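Methylmalonyl-CoA carboxyltransferase 12S subunit (Propionibacterium freudenreichii, PDB 1ON3) transfers the carboxyl group of methylmalonyl-CoA to the biotin of the 1.3S subunit, giving propanoyl-CoA, as the hexameric core of transcarboxylase. Local coordinates at residues 176-180 against 181-185; 248-251 against 252-255; 463-466 against 467-471; 495-498 against 499-503. All blocks are in the same frame, centred on the assembly; numbering follows the deposited sequence.

All four contacts are local, each within one continuous run of chain, yet their settings differ. Contacts 1, 2 and 4 are buried, whereas contact 3 lies at the surface, its centre about 44 Å from that of the chain. Contact 1 is a strand-to-helix turn on bound methylmalonyl-CoA, built mainly from backbone groups and glycines. Contacts 3 and 4 lie within helices 459-474 and 495-505; contact 2 takes in the last part of helix 241-253 and the residues that follow. In contact 2, and in one of two conformers in contact 4, a serine hydroxyl bonds back to a backbone carbonyl and a water links it to a basic side chain; contact 3 is dominated by charged groups. Contacts 1 and 3 both touch a second subunit, another copy of the protein.

Contact 1: 176-180 against 181-185; sequences GPCAG and GASYS. With MCA (methylmalonyl-coenzyme A), chain T.
Gly-180 passes directly into Gly-181, whose N-H meets carboxylate oxygen OS5 of methylmalonyl-CoA at 2.7 Å with an almost straight N-H...O angle of 177°. The thioester end is reached through one water, which donates to MCA OS1 at 2.7 Å. That water also donates to Ala-179 O at 2.6 Å and accepts from Ala-182 N at 2.8 Å, so both sides of the turn help to fix it. Glycine at 180 fits the geometry: a beta carbon there would collide with OS5 and press on the preceding carbonyl oxygen.

One shell further out, Ser-183 holds the peptide that presents Gly-181 N. Its OG donates to Gly-180 O at 3.0 Å, in the carbonyl plane, with a C=O...O angle of 159°. OG can reach back because it stands beside its own backbone N, opposite the carbonyl carbon (chi1 -60°). The backbone bond from Ser-183 N to the same oxygen is less certain, its nitrogen being placed too close to a neighbour. With an alanine here, Gly-180 O would lose its side-chain donor, and the peptide carrying Gly-181 N would probably be freer to tilt. Cys-178 SG backs the serine, 3.6 Å from Ser-183 OG, and also lies 4.2 Å from Ala-182 CB.

Gly-413 N of a second subunit, another copy of the protein, bonds to the same ligand. The strand-to-helix turn, with a glycine N-H on the substrate carboxylate and a water on the thioester oxygen, thus forms part of an intersubunit substrate site in a crotonase-type fold.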
loop_
_atom_site.group_PDB
_atom_site.type_symbol
_atom_site.label_atom_id
_atom_site.label_comp_id
_atom_site.label_asym_id
_atom_site.label_seq_id
_atom_site.Cartn_x
_atom_site.Cartn_y
_atom_site.Cartn_z
ATOM N N GLY E 176 -16.499 -15.382 -39.185
ATOM C CA GLY E 176 -17.635 -16.183 -39.593
ATOM C C GLY E 176 -18.836 -15.576 -38.906
ATOM O O GLY E 176 -18.816 -14.381 -38.566
ATOM N N PRO E 177 -19.907 -16.354 -38.683
ATOM C CA PRO E 177 -21.071 -15.781 -38.011
ATOM C C PRO E 177 -20.753 -15.508 -36.545
ATOM O O PRO E 177 -19.818 -16.078 -35.977
ATOM C CB PRO E 177 -22.128 -16.882 -38.131
ATOM C CG PRO E 177 -21.728 -17.620 -39.352
ATOM C CD PRO E 177 -20.226 -17.677 -39.240
ATOM N N CYS E 178 -21.554 -14.633 -35.959
ATOM C CA CYS E 178 -21.489 -14.260 -34.550
ATOM C C CYS E 178 -22.931 -13.844 -34.320
ATOM O O CYS E 178 -23.266 -12.657 -34.233
ATOM C CB CYS E 178 -20.542 -13.081 -34.317
ATOM S SG CYS E 178 -20.186 -12.830 -32.539
ATOM N N ALA E 179 -23.794 -14.853 -34.242
ATOM C CA ALA E 179 -25.229 -14.638 -34.095
ATOM C C ALA E 179 -25.756 -14.496 -32.680
ATOM O O ALA E 179 -25.743 -15.459 -31.899
ATOM C CB ALA E 179 -25.978 -15.762 -34.808
ATOM N N GLY E 180 -26.236 -13.299 -32.359
ATOM C CA GLY E 180 -26.801 -13.057 -31.051
ATOM C C GLY E 180 -25.913 -12.425 -29.993
ATOM O O GLY E 180 -24.918 -11.762 -30.292
ATOM N N GLY E 181 -26.299 -12.640 -28.741
ATOM C CA GLY E 181 -25.566 -12.098 -27.610
ATOM C C GLY E 181 -24.089 -12.431 -27.588
ATOM O O GLY E 181 -23.329 -11.759 -26.903
ATOM N N ALA E 182 -23.679 -13.468 -28.315
ATOM C CA ALA E 182 -22.263 -13.831 -28.383
ATOM C C ALA E 182 -21.461 -12.571 -28.737
ATOM O O ALA E 182 -20.320 -12.398 -28.307
ATOM C CB ALA E 182 -22.045 -14.890 -29.452
ATOM N N SER E 183 -22.085 -11.697 -29.526
ATOM C CA SER E 183 -21.477 -10.444 -29.976
ATOM C C SER E 183 -20.981 -9.522 -28.855
ATOM O O SER E 183 -20.096 -8.703 -29.077
ATOM C CB SER E 183 -22.472 -9.671 -30.852
ATOM O OG SER E 183 -22.841 -10.432 -31.993
ATOM N N TYR E 184 -21.537 -9.643 -27.655
ATOM C CA TYR E 184 -21.098 -8.782 -26.560
ATOM C C TYR E 184 -19.664 -9.067 -26.091
ATOM O O TYR E 184 -19.004 -8.182 -25.553
ATOM C CB TYR E 184 -22.087 -8.865 -25.396
ATOM C CG TYR E 184 -23.422 -8.215 -25.701
ATOM C CD1 TYR E 184 -24.620 -8.926 -25.559
ATOM C CD2 TYR E 184 -23.491 -6.886 -26.143
ATOM C CE1 TYR E 184 -25.857 -8.326 -25.855
ATOM C CE2 TYR E 184 -24.709 -6.283 -26.439
ATOM C CZ TYR E 184 -25.896 -7.014 -26.294
ATOM O OH TYR E 184 -27.117 -6.427 -26.605
ATOM N N SER E 185 -19.174 -10.289 -26.302
ATOM C CA SER E 185 -17.799 -10.609 -25.903
ATOM C C SER E 185 -16.851 -9.741 -26.766
ATOM O O SER E 185 -15.967 -9.059 -26.237
ATOM C CB SER E 185 -17.523 -12.110 -26.074
ATOM O OG SER E 185 -16.211 -12.440 -25.635
HETATM C C8 MCA T . -25.912 -23.091 -35.552
HETATM N N9 MCA T . -26.047 -24.449 -35.245
HETATM C C4 MCA T . -26.415 -24.463 -33.909
HETATM C C5 MCA T . -26.469 -23.105 -33.517
HETATM N N7 MCA T . -26.151 -22.264 -34.566
HETATM N N3 MCA T . -26.678 -25.567 -33.097
HETATM C C2 MCA T . -27.016 -25.202 -31.811
HETATM N N1 MCA T . -27.100 -23.921 -31.318
HETATM C C6 MCA T . -26.829 -22.836 -32.149
HETATM N N6 MCA T . -26.919 -21.609 -31.625
HETATM C "C1'" MCA T . -25.879 -25.574 -35.991
HETATM C "C2'" MCA T . -26.994 -25.653 -37.039
HETATM O "O2'" MCA T . -28.142 -26.259 -36.514
HETATM C "C3'" MCA T . -26.300 -26.391 -38.157
HETATM O "O3'" MCA T . -26.443 -27.787 -37.961
HETATM C "C4'" MCA T . -24.826 -25.948 -38.106
HETATM O "O4'" MCA T . -24.649 -25.483 -36.714
HETATM C "C5'" MCA T . -24.386 -24.727 -39.008
HETATM O "O5'" MCA T . -25.367 -24.334 -39.589
HETATM P P1 MCA T . -26.055 -23.958 -40.735
HETATM O O11 MCA T . -27.368 -23.626 -40.533
HETATM O O12 MCA T . -25.778 -25.103 -41.365
HETATM O O6 MCA T . -25.487 -22.600 -41.454
HETATM P P2 MCA T . -25.177 -21.432 -42.013
HETATM O O21 MCA T . -26.190 -21.709 -42.917
HETATM O O22 MCA T . -23.840 -21.096 -42.300
HETATM O O7 MCA T . -25.795 -20.363 -40.991
HETATM C CPB MCA T . -25.479 -20.261 -39.837
HETATM C CPA MCA T . -26.058 -19.313 -38.801
HETATM C CP7 MCA T . -27.285 -20.195 -38.474
HETATM C CP9 MCA T . -26.253 -17.872 -39.332
HETATM C CP8 MCA T . -25.053 -19.245 -37.624
HETATM O OP3 MCA T . -26.996 -21.328 -38.055
HETATM C CP6 MCA T . -28.245 -19.800 -37.506
HETATM O OP2 MCA T . -28.799 -18.650 -37.651
HETATM N NP2 MCA T . -28.548 -20.683 -36.361
HETATM C CP5 MCA T . -28.925 -19.987 -35.177
HETATM C CP4 MCA T . -28.759 -18.775 -34.436
HETATM C CP3 MCA T . -29.234 -18.518 -33.088
HETATM O OP1 MCA T . -30.560 -18.812 -33.095
HETATM N NP1 MCA T . -28.663 -18.035 -31.824
HETATM C CP2 MCA T . -29.649 -17.999 -30.781
HETATM C CP1 MCA T . -28.933 -17.676 -29.539
HETATM P P3 MCA T . -26.158 -29.220 -38.720
HETATM O O31 MCA T . -27.217 -28.851 -39.714
HETATM O O32 MCA T . -26.599 -30.319 -37.797
HETATM O O33 MCA T . -24.838 -29.453 -39.409
HETATM S S MCA T . -29.774 -17.574 -28.263
HETATM C CS1 MCA T . -28.296 -17.220 -27.657
HETATM O OS1 MCA T . -27.131 -17.130 -28.138
HETATM C CS2 MCA T . -28.386 -16.031 -26.916
HETATM C CS3 MCA T . -28.047 -16.092 -25.637
HETATM C CS4 MCA T . -28.702 -14.533 -27.201
HETATM O OS4 MCA T . -29.144 -13.783 -26.328
HETATM O OS5 MCA T . -28.486 -14.171 -28.349
HETATM O O HOH W 1 -25.333 -15.555 -29.315
#

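Contact 2: 248-251 against 252-255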
loop_
_atom_site.group_PDB
_atom_site.type_symbol
_atom_site.label_atom_id
_atom_site.label_comp_id
_atom_site.label_asym_id
_atom_site.label_seq_id
_atom_site.Cartn_x
_atom_site.Cartn_y
_atom_site.Cartn_z
ATOM N N ALA E 248 -4.037 -8.318 -37.235
ATOM C CA ALA E 248 -3.884 -8.656 -35.819
ATOM C C ALA E 248 -2.434 -8.523 -35.357
ATOM O O ALA E 248 -2.176 -8.043 -34.261
ATOM C CB ALA E 248 -4.381 -10.089 -35.545
ATOM N N LYS E 249 -1.495 -8.972 -36.185
ATOM C CA LYS E 249 -0.070 -8.897 -35.842
ATOM C C LYS E 249 0.410 -7.451 -35.844
ATOM O O LYS E 249 1.148 -7.043 -34.951
ATOM C CB LYS E 249 0.777 -9.716 -36.833
ATOM C CG LYS E 249 0.462 -11.206 -36.842
ATOM C CD LYS E 249 1.378 -11.965 -37.812
ATOM C CE LYS E 249 0.997 -13.434 -37.879
ATOM N NZ LYS E 249 1.830 -14.224 -38.842
ATOM N N LYS E 250 -0.003 -6.684 -36.847
ATOM C CA LYS E 250 0.385 -5.271 -36.938
ATOM C C LYS E 250 -0.140 -4.521 -35.703
ATOM O O LYS E 250 0.592 -3.779 -35.042
ATOM C CB LYS E 250 -0.195 -4.652 -38.217
ATOM C CG LYS E 250 0.122 -3.163 -38.401
ATOM C CD LYS E 250 1.580 -2.950 -38.722
ATOM C CE LYS E 250 1.879 -1.495 -38.979
ATOM N NZ LYS E 250 3.316 -1.309 -39.243
ATOM N N LEU E 251 -1.415 -4.726 -35.387
ATOM C CA LEU E 251 -2.024 -4.087 -34.222
ATOM C C LEU E 251 -1.292 -4.494 -32.942
ATOM O O LEU E 251 -0.939 -3.653 -32.110
ATOM C CB LEU E 251 -3.508 -4.487 -34.124
ATOM C CG LEU E 251 -4.242 -4.162 -32.816
ATOM C CD1 LEU E 251 -4.329 -2.632 -32.630
ATOM C CD2 LEU E 251 -5.652 -4.776 -32.857
ATOM N N LEU E 252 -1.063 -5.788 -32.767
ATOM C CA LEU E 252 -0.370 -6.246 -31.567
ATOM C C LEU E 252 1.017 -5.621 -31.411
ATOM O O LEU E 252 1.445 -5.345 -30.286
ATOM C CB LEU E 252 -0.244 -7.771 -31.564
ATOM C CG LEU E 252 0.377 -8.421 -30.322
ATOM C CD1 LEU E 252 -0.466 -8.152 -29.083
ATOM C CD2 LEU E 252 0.486 -9.924 -30.565
ATOM N N SER E 253 1.705 -5.378 -32.526
ATOM C CA SER E 253 3.056 -4.810 -32.480
ATOM C C SER E 253 3.147 -3.448 -31.795
ATOM O O SER E 253 4.222 -3.071 -31.335
ATOM C CB SER E 253 3.660 -4.717 -33.895
ATOM O OG SER E 253 3.105 -3.657 -34.662
ATOM N N PHE E 254 2.034 -2.710 -31.722
ATOM C CA PHE E 254 2.030 -1.399 -31.067
ATOM C C PHE E 254 1.720 -1.508 -29.578
ATOM O O PHE E 254 1.859 -0.534 -28.827
ATOM C CB PHE E 254 0.960 -0.466 -31.674
ATOM C CG PHE E 254 1.259 -0.009 -33.076
ATOM C CD1 PHE E 254 0.692 -0.662 -34.172
ATOM C CD2 PHE E 254 2.113 1.069 -33.298
ATOM C CE1 PHE E 254 0.977 -0.252 -35.475
ATOM C CE2 PHE E 254 2.405 1.494 -34.584
ATOM C CZ PHE E 254 1.831 0.825 -35.689
ATOM N N LEU E 255 1.314 -2.697 -29.145
ATOM C CA LEU E 255 0.898 -2.884 -27.761
ATOM C C LEU E 255 1.832 -3.604 -26.808
ATOM O O LEU E 255 2.591 -4.490 -27.193
ATOM C CB LEU E 255 -0.456 -3.624 -27.725
ATOM C CG LEU E 255 -1.495 -3.194 -28.773
ATOM C CD1 LEU E 255 -2.751 -4.089 -28.690
ATOM C CD2 LEU E 255 -1.860 -1.734 -28.540
HETATM O O HOH W 2 4.444 -2.418 -36.816
#
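Phe-254 brings the edge of its ring to Leu-251 O, which lies in the ring plane, while Lys-250 O approaches obliquely, 3.2 Å from CD1. Lys-250 CE comes within 3.8 Å of Phe-254 CE1, the two side chains crossing at a slant, because the lysine chain bends at chi2 (71°). Arg-322 makes a cation-pi contact with the ring.

The backbone bonding passes from four-back to three-back. Leu-252 N reaches Ala-248 O, whereas Phe-254 N bonds to Leu-251 O at 3.1 Å, from 53° above the carbonyl plane. Leu-255 N likewise turns to Leu-252 O. Ser-253 OG occupies the crowded position between its backbone N and carbonyl carbon (chi1 75°), from which it donates to Lys-250 O at a short 2.5 Å. A water bridges this hydroxyl, at 2.8 Å from OG, to Lys-250 NZ, at 2.9 Å; the ammonium also forms a salt bridge with Asp-304, and OG bonds to Arg-322.

Leu-251 rests on Phe-191 of one seven-stranded sheet and on Leu-306 of the other. The turn with three-back bonds, its serine bonded back to the helix, thus sits in the buried junction between the two crotonase-like halves of this duplicated carboxyltransferase.

Contact 3: 463-466 against 467-471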
loop_
_atom_site.group_PDB
_atom_site.type_symbol
_atom_site.label_atom_id
_atom_site.label_comp_id
_atom_site.label_asym_id
_atom_site.label_seq_id
_atom_site.Cartn_x
_atom_site.Cartn_y
_atom_site.Cartn_z
ATOM N N ARG E 463 -17.585 47.486 -37.861
ATOM C CA ARG E 463 -17.572 46.038 -37.693
ATOM C C ARG E 463 -16.226 45.443 -38.103
ATOM O O ARG E 463 -15.629 44.680 -37.350
ATOM C CB ARG E 463 -18.695 45.374 -38.492
ATOM C CG ARG E 463 -18.546 43.855 -38.542
ATOM C CD ARG E 463 -19.697 43.154 -39.235
ATOM N NE ARG E 463 -20.924 43.173 -38.444
ATOM C CZ ARG E 463 -21.828 44.146 -38.484
ATOM N NH1 ARG E 463 -21.649 45.190 -39.284
ATOM N NH2 ARG E 463 -22.911 44.073 -37.719
ATOM N N ALA E 464 -15.743 45.796 -39.290
ATOM C CA ALA E 464 -14.460 45.276 -39.758
ATOM C C ALA E 464 -13.338 45.688 -38.802
ATOM O O ALA E 464 -12.386 44.937 -38.578
ATOM C CB ALA E 464 -14.167 45.791 -41.185
ATOM N N GLU E 465 -13.457 46.888 -38.246
ATOM C CA GLU E 465 -12.478 47.403 -37.293
ATOM C C GLU E 465 -12.443 46.555 -36.012
ATOM O O GLU E 465 -11.373 46.159 -35.538
ATOM C CB GLU E 465 -12.814 48.856 -36.931
ATOM C CG GLU E 465 -12.196 49.335 -35.618
ATOM C CD GLU E 465 -10.676 49.300 -35.637
ATOM O OE1 GLU E 465 -10.055 49.507 -34.568
ATOM O OE2 GLU E 465 -10.103 49.072 -36.727
ATOM N N LYS E 466 -13.620 46.290 -35.460
ATOM C CA LYS E 466 -13.744 45.502 -34.233
ATOM C C LYS E 466 -13.376 44.038 -34.427
ATOM O O LYS E 466 -12.751 43.426 -33.554
ATOM C CB LYS E 466 -15.166 45.618 -33.683
ATOM C CG LYS E 466 -15.467 47.004 -33.140
ATOM C CD LYS E 466 -14.458 47.355 -32.054
ATOM C CE LYS E 466 -14.659 48.757 -31.511
ATOM N NZ LYS E 466 -13.729 49.043 -30.375
ATOM N N ILE E 467 -13.765 43.479 -35.565
ATOM C CA ILE E 467 -13.443 42.096 -35.862
ATOM C C ILE E 467 -11.923 41.968 -35.924
ATOM O O ILE E 467 -11.341 41.033 -35.373
ATOM C CB ILE E 467 -14.073 41.669 -37.199
ATOM C CG1 ILE E 467 -15.582 41.485 -37.000
ATOM C CG2 ILE E 467 -13.392 40.402 -37.726
ATOM C CD1 ILE E 467 -16.343 41.185 -38.261
ATOM N N GLU E 468 -11.292 42.931 -36.585
ATOM C CA GLU E 468 -9.840 42.969 -36.723
ATOM C C GLU E 468 -9.212 43.051 -35.332
ATOM O O GLU E 468 -8.265 42.327 -35.026
ATOM C CB GLU E 468 -9.450 44.191 -37.565
ATOM C CG GLU E 468 -7.970 44.341 -37.886
ATOM C CD GLU E 468 -7.390 43.152 -38.640
ATOM O OE1 GLU E 468 -8.145 42.462 -39.365
ATOM O OE2 GLU E 468 -6.169 42.920 -38.518
ATOM N N GLU E 469 -9.761 43.936 -34.501
ATOM C CA GLU E 469 -9.308 44.142 -33.130
ATOM C C GLU E 469 -9.374 42.862 -32.305
ATOM O O GLU E 469 -8.410 42.504 -31.626
ATOM C CB GLU E 469 -10.169 45.195 -32.433
ATOM C CG GLU E 469 -9.888 46.632 -32.834
ATOM C CD GLU E 469 -10.714 47.621 -32.027
ATOM O OE1 GLU E 469 -10.752 47.491 -30.782
ATOM O OE2 GLU E 469 -11.320 48.528 -32.631
ATOM N N TYR E 470 -10.521 42.196 -32.362
ATOM C CA TYR E 470 -10.747 40.956 -31.620
ATOM C C TYR E 470 -9.788 39.867 -32.104
ATOM O O TYR E 470 -9.133 39.202 -31.306
ATOM C CB TYR E 470 -12.193 40.496 -31.807
ATOM C CG TYR E 470 -12.638 39.418 -30.830
ATOM C CD1 TYR E 470 -13.086 39.748 -29.543
ATOM C CD2 TYR E 470 -12.605 38.066 -31.191
ATOM C CE1 TYR E 470 -13.495 38.757 -28.636
ATOM C CE2 TYR E 470 -13.007 37.065 -30.294
ATOM C CZ TYR E 470 -13.450 37.417 -29.019
ATOM O OH TYR E 470 -13.843 36.432 -28.136
ATOM N N GLN E 471 -9.716 39.692 -33.420
ATOM C CA GLN E 471 -8.844 38.696 -34.025
ATOM C C GLN E 471 -7.402 38.841 -33.549
ATOM O O GLN E 471 -6.759 37.863 -33.132
ATOM C CB GLN E 471 -8.899 38.844 -35.549
ATOM C CG GLN E 471 -7.987 37.915 -36.345
ATOM C CD GLN E 471 -8.440 36.466 -36.307
ATOM O OE1 GLN E 471 -9.637 36.178 -36.271
ATOM N NE2 GLN E 471 -7.483 35.545 -36.340
#
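Glu-469 OE2 is approached by two groups of the preceding turn, Glu-465 OE1 at 2.5 Å and Lys-466 NZ at 3.3 Å. The oxygen pair is so close that one of the acids probably carries a proton. The carboxylate planes are turned 55° apart. Glu-465 leaves the helix pointing away from the next turn, and its bend at chi2 (61°) brings OE1 back to Glu-469.

Lys-466 runs alongside Glu-469. The individual bonds are weak, with NZ also 3.4 Å from OE1, so NZ lies almost equally far from both oxygens, in a loose salt bridge. Lys-466 CD packs against OE2 at 3.4 Å; the lysine's positive charge would help to offset the crowding of two acids. With an alanine in place of Glu-469, Lys-466 is likely to lose its closer carboxylate partner, keeping the long, weak pair with Glu-452, and Glu-465 would probably turn more freely.

On another side of the helix Arg-463 and Ile-467 lie side by side, with Arg-463 CG 3.5 Å from Ile-467 CD1, while the guanidinium goes on to Asn-446. The backbone bond from Ile-467 N to Arg-463 O, 2.8 Å, fixes this spacing.

Tyr-470 OH bonds to Ile-144 O of the second subunit, and Glu-468 forms a salt bridge with Lys-7 of the third. Ile-467 packs on Ala-445, and Tyr-470 on Ala-441 and Ala-444, all of helix 441-448, against the charged side of Glu-465, Lys-466 and Glu-469. Helix 459-474 is thus an amphipathic surface helix that also contributes to subunit interfaces of the hexamer.

Contact 4: 495-498 against 499-503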
loop_
_atom_site.group_PDB
_atom_site.type_symbol
_atom_site.label_atom_id
_atom_site.label_comp_id
_atom_site.label_asym_id
_atom_site.label_seq_id
_atom_site.Cartn_x
_atom_site.Cartn_y
_atom_site.Cartn_z
ATOM N N THR E 495 7.793 20.232 -36.581
ATOM C CA THR E 495 6.800 19.459 -35.835
ATOM C C THR E 495 7.294 18.112 -35.296
ATOM O O THR E 495 7.168 17.835 -34.098
ATOM C CB THR E 495 5.541 19.249 -36.683
ATOM O OG1 THR E 495 5.027 20.530 -37.071
ATOM C CG2 THR E 495 4.452 18.509 -35.875
ATOM N N ARG E 496 7.860 17.277 -36.159
ATOM C CA ARG E 496 8.349 15.976 -35.702
ATOM C C ARG E 496 9.342 16.136 -34.554
ATOM O O ARG E 496 9.233 15.458 -33.532
ATOM C CB ARG E 496 8.992 15.206 -36.853
ATOM C CG ARG E 496 9.449 13.787 -36.485
ATOM C CD ARG E 496 9.945 13.054 -37.716
ATOM N NE ARG E 496 10.906 11.994 -37.412
ATOM C CZ ARG E 496 10.598 10.798 -36.923
ATOM N NH1 ARG E 496 9.329 10.473 -36.668
ATOM N NH2 ARG E 496 11.570 9.918 -36.697
ATOM N N ARG E 497 10.312 17.035 -34.707
ATOM C CA ARG E 497 11.282 17.245 -33.632
ATOM C C ARG E 497 10.619 17.688 -32.329
ATOM O O ARG E 497 10.937 17.165 -31.267
ATOM C CB ARG E 497 12.331 18.290 -34.035
ATOM C CG ARG E 497 13.356 18.584 -32.963
ATOM C CD ARG E 497 14.547 19.336 -33.548
ATOM N NE ARG E 497 14.194 20.669 -34.027
ATOM C CZ ARG E 497 14.050 21.732 -33.241
ATOM N NH1 ARG E 497 14.227 21.621 -31.937
ATOM N NH2 ARG E 497 13.729 22.913 -33.764
ATOM N N LYS E 498 9.714 18.662 -32.388
ATOM C CA LYS E 498 9.071 19.108 -31.153
ATOM C C LYS E 498 8.298 17.963 -30.465
ATOM O O LYS E 498 8.370 17.803 -29.248
ATOM C CB LYS E 498 8.148 20.303 -31.420
ATOM C CG LYS E 498 8.814 21.679 -31.187
ATOM C CD LYS E 498 10.087 21.828 -32.006
ATOM C CE LYS E 498 10.727 23.211 -31.843
ATOM N NZ LYS E 498 11.119 23.539 -30.429
ATOM N N ILE E 499 7.579 17.160 -31.244
ATOM C CA ILE E 499 6.827 16.031 -30.688
ATOM C C ILE E 499 7.791 14.989 -30.106
ATOM O O ILE E 499 7.575 14.452 -29.016
ATOM C CB ILE E 499 5.958 15.356 -31.786
ATOM C CG1 ILE E 499 4.854 16.313 -32.240
ATOM C CG2 ILE E 499 5.364 14.046 -31.265
ATOM C CD1 ILE E 499 4.079 15.811 -33.460
ATOM N N ALA E 500 8.868 14.718 -30.833
ATOM C CA ALA E 500 9.844 13.724 -30.390
ATOM C C ALA E 500 10.513 14.095 -29.075
ATOM O O ALA E 500 10.663 13.256 -28.193
ATOM C CB ALA E 500 10.901 13.507 -31.471
ATOM N N SER E 501 10.914 15.352 -28.934
ATOM C CA SER E 501 11.584 15.777 -27.712
ATOM C C SER E 501 10.618 15.788 -26.545
ATOM O O SER E 501 10.991 15.472 -25.416
ATOM C CB SER E 501 12.175 17.172 -27.912
ATOM O OG SER E 501 12.934 17.210 -29.107
ATOM N N ALA E 502 9.375 16.164 -26.812
ATOM C CA ALA E 502 8.379 16.194 -25.754
ATOM C C ALA E 502 8.164 14.765 -25.246
ATOM O O ALA E 502 8.143 14.518 -24.040
ATOM C CB ALA E 502 7.075 16.770 -26.279
ATOM N N LEU E 503 8.020 13.827 -26.176
ATOM C CA LEU E 503 7.803 12.431 -25.816
ATOM C C LEU E 503 8.967 11.918 -24.995
ATOM O O LEU E 503 8.777 11.208 -24.004
ATOM C CB LEU E 503 7.642 11.578 -27.082
ATOM C CG LEU E 503 6.360 11.803 -27.895
ATOM C CD1 LEU E 503 6.469 11.128 -29.265
ATOM C CD2 LEU E 503 5.171 11.231 -27.112
HETATM O O HOH W 3 14.293 19.758 -29.806
#
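Thr-495 CG2 lies opposite its backbone N, while Ile-499 CG1 stands beside its own (chi1 -67°); these settings lay the two side chains next to each other, pointing the same way, with CG2 3.6 Å from Ile-499 CD1. Thr-495 OG1 is thereby directed to Pro-492 O.

Arg-497 O accepts from Ser-501 N at 3.0 Å, the N-H arriving nearly along the C=O axis. Ser-501 is modelled in two conformers, and in this one only, hence less certainly, OG stays near its backbone N (chi1 -50°) and donates to the same oxygen at 2.9 Å, from 36° above the carbonyl plane. In this conformer, too, a water donates to OG at 3.0 Å. That water accepts from Arg-497 NH1 at 2.8 Å, lying in plane at the guanidinium edge. Lys-498 CD sits over one face of that guanidinium, offset toward its rim, 4.0 Å above the plane.

Ile-499 meets Val-405, Ala-502 meets Ile-403, and Ala-500 meets Val-323, while Ser-501 touches Asp-60 of the third subunit. The Thr-495/Ile-499 pair is an i to i+4 contact within helix 495-505; Ile-499, Ala-500 and Ala-502 pack the helix on strands 316-323 and 402-407, as a flanking helix of the second crotonase-like sheet.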